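Local coordinates for NikO protein (Streptomyces tendae, PDB 4FQD) that catalyses enolpyruvyl transfer as a member of the EPSP synthase family and is essential for the biosynthesis of nikkomycin, at residues S341-L349 with R410-A418; P373-R381 with C395-R405. The protein carries 4 engineered substitutions. All coordinates share one frame; numbering follows the deposited sequence.

Contact 1: residues S341-L349 with R410-A418; sequences SDSQPFLAL and RAAAVLLLA
Phe-346 of helix 344-349 is the knob here, set in a hole formed by Arg-410, Ala-413, Val-414 and Leu-417 of helix 410-418. Two of the inner helices of the inverse alpha/beta barrel, the fold of the EPSP synthase family, run side by side: their axes come within 9.4 Å and diverge by just 21°, so contact is kept over about two turns of each helix.

The tight part is mostly apolar, and no hydrogen bond crosses it. The Phe-346 ring offers its edge to the neighbouring helix: CZ meets Ala-413 CB at 3.8 Å, and CD1 lies 4.0 Å from Leu-417 CD1, the two side chains crossing at about a right angle. With its CG anti to the carbonyl carbon (chi1 -55°), the ring is carried over from a CB that does not itself aim at the other helix. From helix 410-418, Val-414 sets CG2 3.4 Å from Pro-345 O and against Leu-349 CB. Further along, the branches of Leu-349 divide the work, CD2 on Leu-417 CB and CD1 on Ala-418 CB.

The N-terminal end is looser and partly open to solvent. Asp-342 and Arg-410 carry opposite charges but make no salt bridge, their OD1 and NE being 4.0 Å apart and their planes inclined at 60°. The salt bridge of Asp-342 goes instead to Arg-368, and a sulfate ion, probably from the crystallisation liquor, lies nearby. Arg-410 passes the aspartate with its stem and NE, its CG 3.5 Å from Asp-342 OD1.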
loop_
_atom_site.group_PDB
_atom_site.type_symbol
_atom_site.label_atom_id
_atom_site.label_comp_id
_atom_site.label_asym_id
_atom_site.label_seq_id
_atom_site.Cartn_x
_atom_site.Cartn_y
_atom_site.Cartn_z
ATOM N N SER A 341 -8.814 2.463 -9.501
ATOM C CA SER A 341 -7.610 2.732 -10.268
ATOM C C SER A 341 -7.731 4.076 -10.981
ATOM O O SER A 341 -6.738 4.764 -11.208
ATOM C CB SER A 341 -7.373 1.611 -11.279
ATOM O OG SER A 341 -6.054 1.661 -11.794
ATOM N N ASP A 342 -8.962 4.443 -11.322
ATOM C CA ASP A 342 -9.230 5.696 -12.020
ATOM C C ASP A 342 -9.175 6.899 -11.083
ATOM O O ASP A 342 -9.054 8.039 -11.532
ATOM C CB ASP A 342 -10.594 5.642 -12.712
ATOM C CG ASP A 342 -10.614 4.687 -13.886
ATOM O OD1 ASP A 342 -9.585 4.585 -14.586
ATOM O OD2 ASP A 342 -11.656 4.037 -14.112
ATOM N N SER A 343 -9.268 6.641 -9.782
ATOM C CA SER A 343 -9.258 7.710 -8.788
ATOM C C SER A 343 -7.835 8.147 -8.459
ATOM O O SER A 343 -7.597 9.291 -8.067
ATOM C CB SER A 343 -9.974 7.257 -7.513
ATOM O OG SER A 343 -11.320 6.902 -7.782
ATOM N N GLN A 344 -6.894 7.226 -8.630
ATOM C CA GLN A 344 -5.490 7.460 -8.296
ATOM C C GLN A 344 -4.811 8.684 -8.948
ATOM O O GLN A 344 -4.066 9.393 -8.270
ATOM C CB GLN A 344 -4.677 6.174 -8.511
ATOM C CG GLN A 344 -3.380 6.356 -9.267
ATOM C CD GLN A 344 -3.260 5.399 -10.434
ATOM O OE1 GLN A 344 -2.881 5.792 -11.536
ATOM N NE2 GLN A 344 -3.583 4.131 -10.198
ATOM N N PRO A 345 -5.056 8.942 -10.249
ATOM C CA PRO A 345 -4.396 10.118 -10.835
ATOM C C PRO A 345 -4.804 11.439 -10.182
ATOM O O PRO A 345 -3.977 12.344 -10.057
ATOM C CB PRO A 345 -4.866 10.092 -12.294
ATOM C CG PRO A 345 -5.192 8.671 -12.557
ATOM C CD PRO A 345 -5.763 8.152 -11.274
ATOM N N PHE A 346 -6.062 11.544 -9.769
ATOM C CA PHE A 346 -6.552 12.763 -9.138
ATOM C C PHE A 346 -6.019 12.902 -7.716
ATOM O O PHE A 346 -5.828 14.010 -7.218
ATOM C CB PHE A 346 -8.080 12.793 -9.149
ATOM C CG PHE A 346 -8.674 12.622 -10.517
ATOM C CD1 PHE A 346 -8.743 13.692 -11.393
ATOM C CD2 PHE A 346 -9.155 11.391 -10.928
ATOM C CE1 PHE A 346 -9.284 13.538 -12.654
ATOM C CE2 PHE A 346 -9.699 11.230 -12.187
ATOM C CZ PHE A 346 -9.764 12.305 -13.052
ATOM N N LEU A 347 -5.776 11.768 -7.068
ATOM C CA LEU A 347 -5.196 11.763 -5.734
ATOM C C LEU A 347 -3.714 12.115 -5.802
ATOM O O LEU A 347 -3.150 12.666 -4.856
ATOM C CB LEU A 347 -5.393 10.398 -5.074
ATOM C CG LEU A 347 -6.854 9.984 -4.886
ATOM C CD1 LEU A 347 -6.954 8.565 -4.357
ATOM C CD2 LEU A 347 -7.564 10.955 -3.958
ATOM N N ALA A 348 -3.092 11.795 -6.932
ATOM C CA ALA A 348 -1.694 12.134 -7.162
ATOM C C ALA A 348 -1.534 13.643 -7.292
ATOM O O ALA A 348 -0.572 14.220 -6.787
ATOM C CB ALA A 348 -1.176 11.436 -8.409
ATOM N N LEU A 349 -2.484 14.276 -7.971
ATOM C CA LEU A 349 -2.468 15.723 -8.142
ATOM C C LEU A 349 -2.677 16.425 -6.805
ATOM O O LEU A 349 -2.046 17.444 -6.523
ATOM C CB LEU A 349 -3.539 16.159 -9.144
ATOM C CG LEU A 349 -3.647 17.660 -9.420
ATOM C CD1 LEU A 349 -2.302 18.227 -9.851
ATOM C CD2 LEU A 349 -4.709 17.932 -10.472
ATOM N N ARG A 410 -8.394 9.208 -17.882
ATOM C CA ARG A 410 -8.162 9.905 -16.622
ATOM C C ARG A 410 -6.911 10.776 -16.687
ATOM O O ARG A 410 -6.776 11.739 -15.931
ATOM C CB ARG A 410 -8.071 8.911 -15.463
ATOM C CG ARG A 410 -9.273 7.985 -15.356
ATOM C CD ARG A 410 -10.578 8.766 -15.388
ATOM N NE ARG A 410 -11.741 7.885 -15.432
ATOM C CZ ARG A 410 -12.993 8.305 -15.580
ATOM N NH1 ARG A 410 -13.249 9.600 -15.698
ATOM N NH2 ARG A 410 -13.989 7.431 -15.609
ATOM N N ALA A 411 -6.002 10.438 -17.596
ATOM C CA ALA A 411 -4.794 11.227 -17.797
ATOM C C ALA A 411 -5.140 12.588 -18.390
ATOM O O ALA A 411 -4.595 13.610 -17.981
ATOM C CB ALA A 411 -3.816 10.489 -18.696
ATOM N N ALA A 412 -6.055 12.593 -19.354
ATOM C CA ALA A 412 -6.487 13.829 -19.995
ATOM C C ALA A 412 -7.178 14.754 -18.999
ATOM O O ALA A 412 -6.999 15.972 -19.037
ATOM C CB ALA A 412 -7.411 13.523 -21.162
ATOM N N ALA A 413 -7.965 14.166 -18.104
ATOM C CA ALA A 413 -8.710 14.935 -17.118
ATOM C C ALA A 413 -7.792 15.581 -16.084
ATOM O O ALA A 413 -7.921 16.768 -15.787
ATOM C CB ALA A 413 -9.748 14.055 -16.433
ATOM N N VAL A 414 -6.864 14.798 -15.542
ATOM C CA VAL A 414 -5.983 15.287 -14.485
ATOM C C VAL A 414 -4.970 16.313 -15.004
ATOM O O VAL A 414 -4.558 17.212 -14.269
ATOM C CB VAL A 414 -5.264 14.126 -13.748
ATOM C CG1 VAL A 414 -4.211 13.481 -14.641
ATOM C CG2 VAL A 414 -4.644 14.619 -12.447
ATOM N N LEU A 415 -4.583 16.187 -16.269
ATOM C CA LEU A 415 -3.677 17.152 -16.881
ATOM C C LEU A 415 -4.392 18.478 -17.103
ATOM O O LEU A 415 -3.809 19.549 -16.932
ATOM C CB LEU A 415 -3.128 16.623 -18.207
ATOM C CG LEU A 415 -2.097 15.497 -18.109
ATOM C CD1 LEU A 415 -1.617 15.088 -19.492
ATOM C CD2 LEU A 415 -0.934 15.917 -17.230
ATOM N N LEU A 416 -5.662 18.392 -17.485
ATOM C CA LEU A 416 -6.475 19.575 -17.724
ATOM C C LEU A 416 -6.697 20.353 -16.430
ATOM O O LEU A 416 -6.680 21.583 -16.427
ATOM C CB LEU A 416 -7.816 19.180 -18.345
ATOM C CG LEU A 416 -8.785 20.311 -18.689
ATOM C CD1 LEU A 416 -8.103 21.357 -19.555
ATOM C CD2 LEU A 416 -10.014 19.752 -19.391
ATOM N N LEU A 417 -6.898 19.630 -15.333
ATOM C CA LEU A 417 -7.095 20.254 -14.030
ATOM C C LEU A 417 -5.814 20.920 -13.543
ATOM O O LEU A 417 -5.844 22.022 -12.995
ATOM C CB LEU A 417 -7.568 19.224 -13.003
ATOM C CG LEU A 417 -8.922 18.561 -13.258
ATOM C CD1 LEU A 417 -9.260 17.594 -12.134
ATOM C CD2 LEU A 417 -10.013 19.608 -13.419
ATOM N N ALA A 418 -4.690 20.241 -13.746
ATOM C CA ALA A 418 -3.392 20.760 -13.333
ATOM C C ALA A 418 -2.996 21.976 -14.164
ATOM O O ALA A 418 -2.382 22.913 -13.653
ATOM C CB ALA A 418 -2.332 19.675 -13.436
#

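Contact 2: residues P373-R381 with C395-R405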
loop_
_atom_site.group_PDB
_atom_site.type_symbol
_atom_site.label_atom_id
_atom_site.label_comp_id
_atom_site.label_asym_id
_atom_site.label_seq_id
_atom_site.Cartn_x
_atom_site.Cartn_y
_atom_site.Cartn_z
ATOM N N PRO A 373 4.804 11.638 -16.405
ATOM C CA PRO A 373 5.821 12.447 -17.090
ATOM C C PRO A 373 5.270 13.780 -17.591
ATOM O O PRO A 373 6.031 14.729 -17.780
ATOM C CB PRO A 373 6.227 11.570 -18.279
ATOM C CG PRO A 373 5.852 10.185 -17.878
ATOM C CD PRO A 373 4.599 10.345 -17.083
ATOM N N GLU A 374 3.959 13.847 -17.801
ATOM C CA GLU A 374 3.327 15.075 -18.264
ATOM C C GLU A 374 3.136 16.058 -17.113
ATOM O O GLU A 374 3.277 17.268 -17.292
ATOM C CB GLU A 374 1.991 14.769 -18.941
ATOM C CG GLU A 374 2.111 13.823 -20.121
ATOM C CD GLU A 374 3.083 14.326 -21.170
ATOM O OE1 GLU A 374 2.911 15.468 -21.647
ATOM O OE2 GLU A 374 4.025 13.579 -21.514
ATOM N N LEU A 375 2.814 15.532 -15.935
ATOM C CA LEU A 375 2.718 16.354 -14.733
ATOM C C LEU A 375 4.090 16.897 -14.355
ATOM O O LEU A 375 4.203 17.963 -13.751
ATOM C CB LEU A 375 2.144 15.546 -13.566
ATOM C CG LEU A 375 0.657 15.198 -13.610
ATOM C CD1 LEU A 375 0.274 14.375 -12.390
ATOM C CD2 LEU A 375 -0.186 16.461 -13.689
ATOM N N GLU A 376 5.128 16.148 -14.716
ATOM C CA GLU A 376 6.507 16.544 -14.453
ATOM C C GLU A 376 6.846 17.842 -15.179
ATOM O O GLU A 376 7.579 18.683 -14.660
ATOM C CB GLU A 376 7.466 15.439 -14.901
ATOM C CG GLU A 376 8.876 15.573 -14.358
ATOM C CD GLU A 376 9.083 14.771 -13.090
ATOM O OE1 GLU A 376 8.334 13.796 -12.878
ATOM O OE2 GLU A 376 9.991 15.115 -12.304
ATOM N N ALA A 377 6.305 17.993 -16.384
ATOM C CA ALA A 377 6.554 19.173 -17.205
ATOM C C ALA A 377 5.963 20.432 -16.581
ATOM O O ALA A 377 6.455 21.538 -16.810
ATOM C CB ALA A 377 6.003 18.966 -18.609
ATOM N N LEU A 378 4.908 20.261 -15.792
ATOM C CA LEU A 378 4.242 21.390 -15.153
ATOM C C LEU A 378 4.960 21.842 -13.884
ATOM O O LEU A 378 4.708 22.934 -13.376
ATOM C CB LEU A 378 2.782 21.051 -14.843
ATOM C CG LEU A 378 1.866 20.863 -16.054
ATOM C CD1 LEU A 378 0.454 20.528 -15.607
ATOM C CD2 LEU A 378 1.873 22.106 -16.933
ATOM N N GLY A 379 5.854 21.000 -13.378
ATOM C CA GLY A 379 6.620 21.330 -12.190
ATOM C C GLY A 379 6.427 20.339 -11.060
ATOM O O GLY A 379 7.135 20.384 -10.054
ATOM N N ILE A 380 5.466 19.438 -11.228
ATOM C CA ILE A 380 5.177 18.424 -10.220
ATOM C C ILE A 380 6.261 17.349 -10.201
ATOM O O ILE A 380 6.613 16.793 -11.240
ATOM C CB ILE A 380 3.801 17.773 -10.463
ATOM C CG1 ILE A 380 2.716 18.849 -10.542
ATOM C CG2 ILE A 380 3.483 16.766 -9.372
ATOM C CD1 ILE A 380 1.331 18.303 -10.803
ATOM N N ARG A 381 6.790 17.065 -9.015
ATOM C CA ARG A 381 7.869 16.094 -8.862
ATOM C C ARG A 381 7.319 14.687 -8.646
ATOM O O ARG A 381 6.662 14.421 -7.640
ATOM C CB ARG A 381 8.755 16.471 -7.675
ATOM C CG ARG A 381 9.163 17.934 -7.622
ATOM C CD ARG A 381 10.429 18.200 -8.414
ATOM N NE ARG A 381 11.218 19.270 -7.811
ATOM C CZ ARG A 381 11.030 20.565 -8.046
ATOM N NH1 ARG A 381 10.075 20.958 -8.876
ATOM N NH2 ARG A 381 11.795 21.467 -7.447
ATOM N N CYS A 395 4.732 20.241 -4.369
ATOM C CA CYS A 395 5.235 20.509 -5.711
ATOM C C CYS A 395 4.097 20.846 -6.672
ATOM O O CYS A 395 3.887 20.141 -7.659
ATOM C CB CYS A 395 6.026 19.307 -6.232
ATOM S SG CYS A 395 5.116 17.744 -6.197
ATOM N N PRO A 396 3.363 21.936 -6.394
ATOM C CA PRO A 396 2.207 22.278 -7.229
ATOM C C PRO A 396 2.636 22.697 -8.629
ATOM O O PRO A 396 3.710 23.276 -8.787
ATOM C CB PRO A 396 1.583 23.460 -6.486
ATOM C CG PRO A 396 2.721 24.091 -5.774
ATOM C CD PRO A 396 3.634 22.968 -5.378
ATOM N N PRO A 397 1.805 22.398 -9.640
ATOM C CA PRO A 397 2.106 22.756 -11.031
ATOM C C PRO A 397 2.162 24.269 -11.209
ATOM O O PRO A 397 1.296 24.977 -10.693
ATOM C CB PRO A 397 0.923 22.167 -11.807
ATOM C CG PRO A 397 -0.178 22.062 -10.804
ATOM C CD PRO A 397 0.497 21.734 -9.509
ATOM N N HIS A 398 3.170 24.756 -11.926
ATOM C CA HIS A 398 3.349 26.194 -12.088
ATOM C C HIS A 398 3.973 26.573 -13.428
ATOM O O HIS A 398 3.788 27.690 -13.906
ATOM C CB HIS A 398 4.191 26.758 -10.938
ATOM C CG HIS A 398 5.581 26.205 -10.876
ATOM N ND1 HIS A 398 5.885 25.023 -10.235
ATOM C CD2 HIS A 398 6.751 26.674 -11.372
ATOM C CE1 HIS A 398 7.180 24.786 -10.342
ATOM N NE2 HIS A 398 7.728 25.774 -11.027
ATOM N N ARG A 399 4.707 25.644 -14.031
ATOM C CA ARG A 399 5.412 25.919 -15.282
ATOM C C ARG A 399 4.466 26.030 -16.476
ATOM O O ARG A 399 3.764 25.076 -16.809
ATOM C CB ARG A 399 6.467 24.842 -15.545
ATOM C CG ARG A 399 7.543 24.765 -14.476
ATOM C CD ARG A 399 8.456 23.571 -14.695
ATOM N NE ARG A 399 9.446 23.444 -13.630
ATOM C CZ ARG A 399 10.227 22.382 -13.461
ATOM N NH1 ARG A 399 10.132 21.347 -14.286
ATOM N NH2 ARG A 399 11.100 22.352 -12.464
ATOM N N PRO A 400 4.446 27.206 -17.124
ATOM C CA PRO A 400 3.618 27.453 -18.306
ATOM C C PRO A 400 4.389 27.218 -19.603
ATOM O O PRO A 400 5.597 26.983 -19.573
ATOM C CB PRO A 400 3.288 28.936 -18.171
ATOM C CG PRO A 400 4.530 29.511 -17.565
ATOM C CD PRO A 400 5.111 28.439 -16.664
ATOM N N GLY A 401 3.686 27.282 -20.730
ATOM C CA GLY A 401 4.314 27.168 -22.035
ATOM C C GLY A 401 4.736 25.760 -22.404
ATOM O O GLY A 401 5.722 25.567 -23.114
ATOM N N THR A 402 3.986 24.771 -21.928
ATOM C CA THR A 402 4.296 23.375 -22.215
ATOM C C THR A 402 3.286 22.751 -23.173
ATOM O O THR A 402 2.196 23.285 -23.378
ATOM C CB THR A 402 4.341 22.533 -20.926
ATOM O OG1 THR A 402 3.083 22.629 -20.247
ATOM C CG2 THR A 402 5.447 23.026 -20.004
ATOM N N ASP A 403 3.663 21.619 -23.759
ATOM C CA ASP A 403 2.770 20.859 -24.626
ATOM C C ASP A 403 2.506 19.482 -24.035
ATOM O O ASP A 403 3.339 18.581 -24.139
ATOM C CB ASP A 403 3.360 20.715 -26.028
ATOM C CG ASP A 403 3.384 22.022 -26.787
ATOM O OD1 ASP A 403 2.302 22.486 -27.207
ATOM O OD2 ASP A 403 4.484 22.580 -26.975
ATOM N N LEU A 404 1.340 19.322 -23.419
ATOM C CA LEU A 404 1.005 18.081 -22.731
ATOM C C LEU A 404 0.274 17.094 -23.634
ATOM O O LEU A 404 -0.627 17.468 -24.384
ATOM C CB LEU A 404 0.171 18.371 -21.480
ATOM C CG LEU A 404 0.922 18.584 -20.161
ATOM C CD1 LEU A 404 2.046 19.590 -20.308
ATOM C CD2 LEU A 404 -0.038 19.028 -19.074
ATOM N N ARG A 405 0.672 15.829 -23.557
ATOM C CA ARG A 405 0.017 14.774 -24.320
ATOM C C ARG A 405 -0.674 13.786 -23.389
ATOM O O ARG A 405 -0.049 13.220 -22.492
ATOM C CB ARG A 405 1.026 14.040 -25.205
ATOM C CG ARG A 405 0.437 12.844 -25.935
ATOM C CD ARG A 405 1.502 12.064 -26.686
ATOM N NE ARG A 405 0.947 10.889 -27.350
ATOM C CZ ARG A 405 0.378 10.911 -28.551
ATOM N NH1 ARG A 405 0.285 12.052 -29.218
ATOM N NH2 ARG A 405 -0.102 9.796 -29.084
HETATM O O HOH W 1 6.627 22.125 -7.954
#
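Glu-374 reaches from its helix to the backbone of Arg-405, where the N-H meets OE1 at 3.0 Å and nearly straight (169°), from above the carboxylate plane rather than within it. The bend at chi2 (-56°) folds the chain back far enough for this. With an alanine here, the Arg-405 N-H would probably lose this acceptor, and a gap is likely to open beside Arg-405 O, where CG now lies.

The other hydrogen bonds gather at and just beyond the C-terminal end of helix 373-378. Leu-378 O takes two at once, from His-398 N and Arg-399 N, both 2.8 Å long and arriving from opposite faces of the carbonyl plane. His-398 ND1 is tied in the ring plane to Pro-396 O, which holds the imidazole with one face over Leu-378 O. Farther on, Arg-381 N donates to Cys-395 SG at 3.3 Å, and a water bridges Gly-379 O and Pro-396 O.

The helix end itself is a Schellman motif: Gly-379, at positive phi, follows the last helical residue, Ile-380 N bonds back to Leu-375 O, and a side chain on the glycine would run into His-398 CE1. Helix 373-378 lies antiparallel to strand 402-405, an outermost strand of a four-stranded sheet, as helix against sheet in the inverse barrel.

Apolar contacts fill the space between. Leu-378 sets CB on Pro-397 CB at 3.7 Å and CD1 on Leu-404 CD2 at 3.8 Å, crossing the second leucine at about a right angle. Ile-380 lies alongside Pro-397, pointing the same way, with CD1 against its CD.

Two arginines lie on the exposed side. The extended Arg-399 lays one guanidinium face over Gly-379 CA, and its NH2 comes to 4.0 Å from NH1 of the like-charged Arg-381, which also bonds weakly to Gly-379 O.

In the fold
Going along the chain from the N terminus, the first segment of these contacts is helix 344-351, late in the sequence; strand 356-362 and helix 372-378 come next. Strands 382-385 and 388-393 follow before the chain returns through 395-405 to pack on that helix. This closes the short loop of contact 2, with 13 residues between its segments. Strand 402-405 then leads into helix 409-419, which comes back to helix 344-351 and closes the longer loop of contact 1. Contact 2 is thus nested inside contact 1. The two meet where Ala-418 CB packs on Leu-378 CD1 and Leu-415 on Glu-374 and Leu-375, so three helices are joined to one another and to the sheet edge at 402-405.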